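Local atomic coordinates of salicylic acid-binding protein 2 (Nicotiana tabacum, PDB entry 1XKL), a protein that hydrolyses methyl salicylate to salicylic acid and methanol as part of the signalling that activates systemic acquired resistance in tobacco. Residues A[91-105]-A[193-207]. Numbering follows the deposited sequence.
Sequences MEKYPQKIYAAVFLA and TDERFGSVKRVYIVC
Glu-92, near the end of helix 83-93, reaches across to the loop and 3-10 turn at 193-199 and shows how one carboxylate can organise a bend of main chain. With CG anti to the backbone N (chi1 -177°) and a bend at chi2, its chain carries the carboxylate over to Thr-193. OE1 accepts two backbone N-H groups from opposite faces of the carboxylate plane, Thr-193 N at 2.8 Å and Phe-197 N at 3.0 Å, while OE2 takes the Thr-193 hydroxyl on its syn lone pair.

Arg-196 can be followed outward. Its CB lies 3.4 Å from Glu-92 O, CG and CD run alongside Glu-92 OE2, NE makes a weak hydrogen bond to Glu-92 O, and CZ lies near that same oxygen and Pro-95 CD. At the tip, NH2 bonds weakly to Lys-93 O, and the CG and CD edge of Pro-95 comes over one guanidinium face, offset toward its rim. Beside this, the selenomethionine Met-91 makes an oblique Met-aromatic contact with Phe-197, its CE 3.5 Å from Phe-197 CE1.

Past Val-200, which packs against Pro-95 and Ile-98, Ala-101 to Leu-104 of strand 98-104 pair in parallel with Arg-202 to Ile-205 of strand 202-207, neighbours in the central alpha/beta-hydrolase sheet. Five backbone bonds alternate between them, from Ala-101 N to Lys-201 O through to Ala-105 N to Ile-205 O. On one side of the sheet Val-102 CG1 meets Ile-205 CD1 at 3.7 Å; on the other, Phe-103 O sits 3.6 Å above the centre of the Tyr-204 ring, whose hydroxyl bonds to Ala-106 O. Just past Leu-104, Ala-105 CB rests 3.9 Å from Cys-207 SG and also touches Asp-210 of the catalytic triad.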
loop_
_atom_site.group_PDB
_atom_site.type_symbol
_atom_site.label_atom_id
_atom_site.label_comp_id
_atom_site.label_asym_id
_atom_site.label_seq_id
_atom_site.Cartn_x
_atom_site.Cartn_y
_atom_site.Cartn_z
HETATM N N MSE A 91 13.159 -8.686 -41.319
HETATM C CA MSE A 91 13.373 -9.363 -42.598
HETATM C C MSE A 91 12.690 -8.581 -43.714
HETATM O O MSE A 91 13.167 -8.552 -44.846
HETATM C CB MSE A 91 12.789 -10.781 -42.541
HETATM C CG MSE A 91 13.440 -11.669 -41.493
HETATM SE SE MSE A 91 12.319 -13.083 -40.777
HETATM C CE MSE A 91 12.263 -14.280 -42.317
ATOM N N GLU A 92 11.567 -7.946 -43.395
ATOM C CA GLU A 92 10.843 -7.179 -44.405
ATOM C C GLU A 92 11.585 -5.898 -44.764
ATOM O O GLU A 92 11.667 -5.529 -45.936
ATOM C CB GLU A 92 9.434 -6.836 -43.912
ATOM C CG GLU A 92 8.558 -6.093 -44.925
ATOM C CD GLU A 92 8.282 -6.903 -46.186
ATOM O OE1 GLU A 92 8.251 -8.145 -46.098
ATOM O OE2 GLU A 92 8.080 -6.297 -47.259
ATOM N N LYS A 93 12.145 -5.236 -43.755
ATOM C CA LYS A 93 12.854 -3.976 -43.956
ATOM C C LYS A 93 14.331 -4.076 -44.332
ATOM O O LYS A 93 14.841 -3.235 -45.067
ATOM C CB LYS A 93 12.731 -3.114 -42.696
ATOM C CG LYS A 93 11.395 -2.428 -42.526
ATOM C CD LYS A 93 11.287 -1.232 -43.461
ATOM C CE LYS A 93 9.949 -0.528 -43.300
ATOM N NZ LYS A 93 9.778 0.052 -41.936
ATOM N N TYR A 94 15.020 -5.091 -43.823
ATOM C CA TYR A 94 16.444 -5.261 -44.094
ATOM C C TYR A 94 16.735 -6.709 -44.495
ATOM O O TYR A 94 17.546 -7.389 -43.862
ATOM C CB TYR A 94 17.245 -4.910 -42.837
ATOM C CG TYR A 94 16.893 -3.568 -42.242
ATOM C CD1 TYR A 94 17.472 -2.398 -42.730
ATOM C CD2 TYR A 94 15.954 -3.463 -41.214
ATOM C CE1 TYR A 94 17.128 -1.156 -42.219
ATOM C CE2 TYR A 94 15.599 -2.220 -40.692
ATOM C CZ TYR A 94 16.193 -1.068 -41.206
ATOM O OH TYR A 94 15.833 0.177 -40.739
ATOM N N PRO A 95 16.091 -7.193 -45.569
ATOM C CA PRO A 95 16.314 -8.573 -46.006
ATOM C C PRO A 95 17.749 -8.912 -46.388
ATOM O O PRO A 95 18.223 -10.017 -46.121
ATOM C CB PRO A 95 15.354 -8.722 -47.184
ATOM C CG PRO A 95 15.301 -7.333 -47.745
ATOM C CD PRO A 95 15.190 -6.486 -46.497
ATOM N N GLN A 96 18.446 -7.959 -46.995
ATOM C CA GLN A 96 19.809 -8.201 -47.444
ATOM C C GLN A 96 20.884 -8.146 -46.361
ATOM O O GLN A 96 22.066 -8.358 -46.640
ATOM C CB GLN A 96 20.166 -7.232 -48.577
ATOM C CG GLN A 96 20.446 -5.795 -48.152
ATOM C CD GLN A 96 19.202 -5.016 -47.737
ATOM O OE1 GLN A 96 18.450 -5.435 -46.861
ATOM N NE2 GLN A 96 18.991 -3.862 -48.366
ATOM N N LYS A 97 20.487 -7.870 -45.125
ATOM C CA LYS A 97 21.453 -7.814 -44.039
ATOM C C LYS A 97 21.293 -9.001 -43.102
ATOM O O LYS A 97 21.769 -8.988 -41.968
ATOM C CB LYS A 97 21.314 -6.486 -43.287
ATOM C CG LYS A 97 21.710 -5.301 -44.169
ATOM C CD LYS A 97 21.992 -4.025 -43.400
ATOM C CE LYS A 97 20.717 -3.382 -42.876
ATOM N NZ LYS A 97 20.990 -2.034 -42.282
ATOM N N ILE A 98 20.646 -10.048 -43.600
ATOM C CA ILE A 98 20.401 -11.234 -42.793
ATOM C C ILE A 98 20.805 -12.533 -43.494
ATOM O O ILE A 98 20.255 -12.872 -44.535
ATOM C CB ILE A 98 18.911 -11.302 -42.429
ATOM C CG1 ILE A 98 18.493 -9.970 -41.789
ATOM C CG2 ILE A 98 18.647 -12.473 -41.506
ATOM C CD1 ILE A 98 17.002 -9.770 -41.699
ATOM N N TYR A 99 21.758 -13.263 -42.918
ATOM C CA TYR A 99 22.198 -14.524 -43.506
ATOM C C TYR A 99 21.047 -15.525 -43.456
ATOM O O TYR A 99 20.800 -16.269 -44.405
ATOM C CB TYR A 99 23.395 -15.100 -42.738
ATOM C CG TYR A 99 24.680 -14.318 -42.888
ATOM C CD1 TYR A 99 25.278 -13.698 -41.789
ATOM C CD2 TYR A 99 25.315 -14.214 -44.128
ATOM C CE1 TYR A 99 26.480 -12.993 -41.923
ATOM C CE2 TYR A 99 26.513 -13.516 -44.273
ATOM C CZ TYR A 99 27.091 -12.909 -43.168
ATOM O OH TYR A 99 28.272 -12.218 -43.321
ATOM N N ALA A 100 20.339 -15.529 -42.337
ATOM C CA ALA A 100 19.229 -16.435 -42.157
ATOM C C ALA A 100 18.446 -16.029 -40.927
ATOM O O ALA A 100 18.972 -15.359 -40.034
ATOM C CB ALA A 100 19.740 -17.859 -41.998
ATOM N N ALA A 101 17.187 -16.441 -40.892
ATOM C CA ALA A 101 16.311 -16.148 -39.774
ATOM C C ALA A 101 15.980 -17.466 -39.100
ATOM O O ALA A 101 15.500 -18.399 -39.741
ATOM C CB ALA A 101 15.033 -15.466 -40.275
ATOM N N VAL A 102 16.245 -17.544 -37.805
ATOM C CA VAL A 102 15.990 -18.759 -37.051
ATOM C C VAL A 102 14.792 -18.570 -36.127
ATOM O O VAL A 102 14.746 -17.622 -35.331
ATOM C CB VAL A 102 17.232 -19.148 -36.205
ATOM C CG1 VAL A 102 17.005 -20.482 -35.516
ATOM C CG2 VAL A 102 18.456 -19.219 -37.104
ATOM N N PHE A 103 13.824 -19.474 -36.246
ATOM C CA PHE A 103 12.619 -19.434 -35.435
ATOM C C PHE A 103 12.641 -20.558 -34.415
ATOM O O PHE A 103 12.394 -21.717 -34.743
ATOM C CB PHE A 103 11.364 -19.534 -36.330
ATOM C CG PHE A 103 11.214 -18.386 -37.300
ATOM C CD1 PHE A 103 11.943 -18.357 -38.485
ATOM C CD2 PHE A 103 10.378 -17.310 -37.002
ATOM C CE1 PHE A 103 11.842 -17.273 -39.355
ATOM C CE2 PHE A 103 10.272 -16.224 -37.863
ATOM C CZ PHE A 103 11.004 -16.203 -39.038
ATOM N N LEU A 104 12.961 -20.203 -33.176
ATOM C CA LEU A 104 13.035 -21.175 -32.090
ATOM C C LEU A 104 11.674 -21.263 -31.415
ATOM O O LEU A 104 11.261 -20.329 -30.726
ATOM C CB LEU A 104 14.093 -20.732 -31.070
ATOM C CG LEU A 104 14.198 -21.545 -29.787
ATOM C CD1 LEU A 104 14.669 -22.974 -30.101
ATOM C CD2 LEU A 104 15.191 -20.850 -28.851
ATOM N N ALA A 105 10.984 -22.384 -31.624
ATOM C CA ALA A 105 9.664 -22.606 -31.053
ATOM C C ALA A 105 8.922 -21.271 -31.074
ATOM O O ALA A 105 8.332 -20.852 -30.084
ATOM C CB ALA A 105 9.788 -23.122 -29.629
ATOM N N THR A 193 5.949 -9.368 -47.042
ATOM C CA THR A 193 5.738 -9.661 -48.453
ATOM C C THR A 193 6.751 -10.717 -48.890
ATOM O O THR A 193 7.808 -10.867 -48.279
ATOM C CB THR A 193 5.916 -8.407 -49.327
ATOM O OG1 THR A 193 7.290 -8.009 -49.315
ATOM C CG2 THR A 193 5.057 -7.262 -48.795
ATOM N N ASP A 194 6.417 -11.448 -49.946
ATOM C CA ASP A 194 7.278 -12.503 -50.467
ATOM C C ASP A 194 8.576 -11.928 -51.027
ATOM O O ASP A 194 9.651 -12.508 -50.873
ATOM C CB ASP A 194 6.539 -13.253 -51.574
ATOM C CG ASP A 194 7.268 -14.500 -52.028
ATOM O OD1 ASP A 194 7.022 -14.928 -53.175
ATOM O OD2 ASP A 194 8.064 -15.058 -51.247
ATOM N N GLU A 195 8.461 -10.781 -51.678
ATOM C CA GLU A 195 9.601 -10.126 -52.289
ATOM C C GLU A 195 10.717 -9.798 -51.302
ATOM O O GLU A 195 11.898 -9.959 -51.611
ATOM C CB GLU A 195 9.142 -8.844 -52.977
ATOM C CG GLU A 195 10.116 -8.317 -54.003
ATOM C CD GLU A 195 10.335 -9.298 -55.138
ATOM O OE1 GLU A 195 9.329 -9.808 -55.688
ATOM O OE2 GLU A 195 11.512 -9.557 -55.482
ATOM N N ARG A 196 10.348 -9.340 -50.112
ATOM C CA ARG A 196 11.345 -8.966 -49.116
ATOM C C ARG A 196 11.418 -9.993 -47.989
ATOM O O ARG A 196 12.349 -10.800 -47.940
ATOM C CB ARG A 196 11.018 -7.563 -48.594
ATOM C CG ARG A 196 10.912 -6.541 -49.729
ATOM C CD ARG A 196 10.513 -5.145 -49.254
ATOM N NE ARG A 196 11.534 -4.524 -48.418
ATOM C CZ ARG A 196 12.755 -4.193 -48.827
ATOM N NH1 ARG A 196 13.131 -4.421 -50.075
ATOM N NH2 ARG A 196 13.605 -3.624 -47.981
ATOM N N PHE A 197 10.436 -9.970 -47.094
ATOM C CA PHE A 197 10.378 -10.923 -45.987
ATOM C C PHE A 197 10.736 -12.310 -46.497
ATOM O O PHE A 197 11.653 -12.955 -45.993
ATOM C CB PHE A 197 8.958 -10.972 -45.404
ATOM C CG PHE A 197 8.706 -12.164 -44.506
ATOM C CD1 PHE A 197 9.094 -12.142 -43.167
ATOM C CD2 PHE A 197 8.077 -13.306 -45.001
ATOM C CE1 PHE A 197 8.881 -13.245 -42.342
ATOM C CE2 PHE A 197 7.860 -14.417 -44.183
ATOM C CZ PHE A 197 8.253 -14.384 -42.848
ATOM N N GLY A 198 9.986 -12.751 -47.504
ATOM C CA GLY A 198 10.172 -14.068 -48.082
ATOM C C GLY A 198 11.493 -14.360 -48.763
ATOM O O GLY A 198 11.790 -15.519 -49.041
ATOM N N SER A 199 12.286 -13.329 -49.036
ATOM C CA SER A 199 13.572 -13.522 -49.691
ATOM C C SER A 199 14.647 -13.977 -48.704
ATOM O O SER A 199 15.782 -14.239 -49.097
ATOM C CB SER A 199 14.027 -12.225 -50.369
ATOM O OG SER A 199 14.662 -11.352 -49.450
ATOM N N VAL A 200 14.285 -14.074 -47.427
ATOM C CA VAL A 200 15.223 -14.487 -46.380
ATOM C C VAL A 200 15.067 -15.965 -46.004
ATOM O O VAL A 200 13.952 -16.440 -45.809
ATOM C CB VAL A 200 15.034 -13.629 -45.101
ATOM C CG1 VAL A 200 16.049 -14.041 -44.042
ATOM C CG2 VAL A 200 15.189 -12.155 -45.432
ATOM N N LYS A 201 16.180 -16.690 -45.898
ATOM C CA LYS A 201 16.114 -18.105 -45.539
ATOM C C LYS A 201 15.605 -18.274 -44.116
ATOM O O LYS A 201 16.032 -17.561 -43.204
ATOM C CB LYS A 201 17.486 -18.774 -45.674
ATOM C CG LYS A 201 18.070 -18.665 -47.067
ATOM C CD LYS A 201 19.082 -19.749 -47.332
ATOM C CE LYS A 201 19.770 -19.514 -48.661
ATOM N NZ LYS A 201 18.784 -19.318 -49.760
ATOM N N ARG A 202 14.692 -19.224 -43.940
ATOM C CA ARG A 202 14.096 -19.499 -42.642
ATOM C C ARG A 202 14.452 -20.880 -42.110
ATOM O O ARG A 202 14.322 -21.885 -42.814
ATOM C CB ARG A 202 12.568 -19.412 -42.716
ATOM C CG ARG A 202 12.009 -18.121 -43.296
ATOM C CD ARG A 202 10.503 -18.005 -43.032
ATOM N NE ARG A 202 9.674 -18.925 -43.819
ATOM C CZ ARG A 202 9.183 -18.650 -45.027
ATOM N NH1 ARG A 202 9.432 -17.484 -45.602
ATOM N NH2 ARG A 202 8.423 -19.535 -45.650
ATOM N N VAL A 203 14.870 -20.918 -40.851
ATOM C CA VAL A 203 15.216 -22.158 -40.183
ATOM C C VAL A 203 14.325 -22.272 -38.954
ATOM O O VAL A 203 14.235 -21.335 -38.153
ATOM C CB VAL A 203 16.712 -22.152 -39.744
ATOM C CG1 VAL A 203 17.069 -23.461 -39.067
ATOM C CG2 VAL A 203 17.603 -21.921 -40.952
ATOM N N TYR A 204 13.643 -23.402 -38.803
ATOM C CA TYR A 204 12.784 -23.575 -37.645
ATOM C C TYR A 204 13.340 -24.642 -36.709
ATOM O O TYR A 204 13.575 -25.783 -37.121
ATOM C CB TYR A 204 11.357 -23.948 -38.082
ATOM C CG TYR A 204 10.328 -23.692 -37.004
ATOM C CD1 TYR A 204 10.290 -24.477 -35.855
ATOM C CD2 TYR A 204 9.425 -22.631 -37.107
ATOM C CE1 TYR A 204 9.384 -24.213 -34.837
ATOM C CE2 TYR A 204 8.508 -22.356 -36.090
ATOM C CZ TYR A 204 8.492 -23.148 -34.961
ATOM O OH TYR A 204 7.591 -22.909 -33.950
ATOM N N ILE A 205 13.584 -24.260 -35.456
ATOM C CA ILE A 205 14.092 -25.205 -34.470
ATOM C C ILE A 205 12.917 -25.613 -33.610
ATOM O O ILE A 205 12.336 -24.797 -32.889
ATOM C CB ILE A 205 15.222 -24.591 -33.567
ATOM C CG1 ILE A 205 16.392 -24.123 -34.428
ATOM C CG2 ILE A 205 15.724 -25.631 -32.583
ATOM C CD1 ILE A 205 17.593 -23.594 -33.631
ATOM N N VAL A 206 12.551 -26.884 -33.718
ATOM C CA VAL A 206 11.429 -27.444 -32.980
ATOM C C VAL A 206 11.835 -27.963 -31.612
ATOM O O VAL A 206 12.857 -28.636 -31.476
ATOM C CB VAL A 206 10.803 -28.635 -33.743
ATOM C CG1 VAL A 206 9.695 -29.258 -32.904
ATOM C CG2 VAL A 206 10.272 -28.172 -35.088
ATOM N N CYS A 207 11.014 -27.658 -30.610
ATOM C CA CYS A 207 11.245 -28.111 -29.245
ATOM C C CYS A 207 10.137 -29.119 -28.934
ATOM O O CYS A 207 9.029 -28.752 -28.530
ATOM C CB CYS A 207 11.220 -26.915 -28.281
ATOM S SG CYS A 207 12.541 -25.709 -28.627
HETATM O O HOH W 1 18.723 -15.597 -46.314
#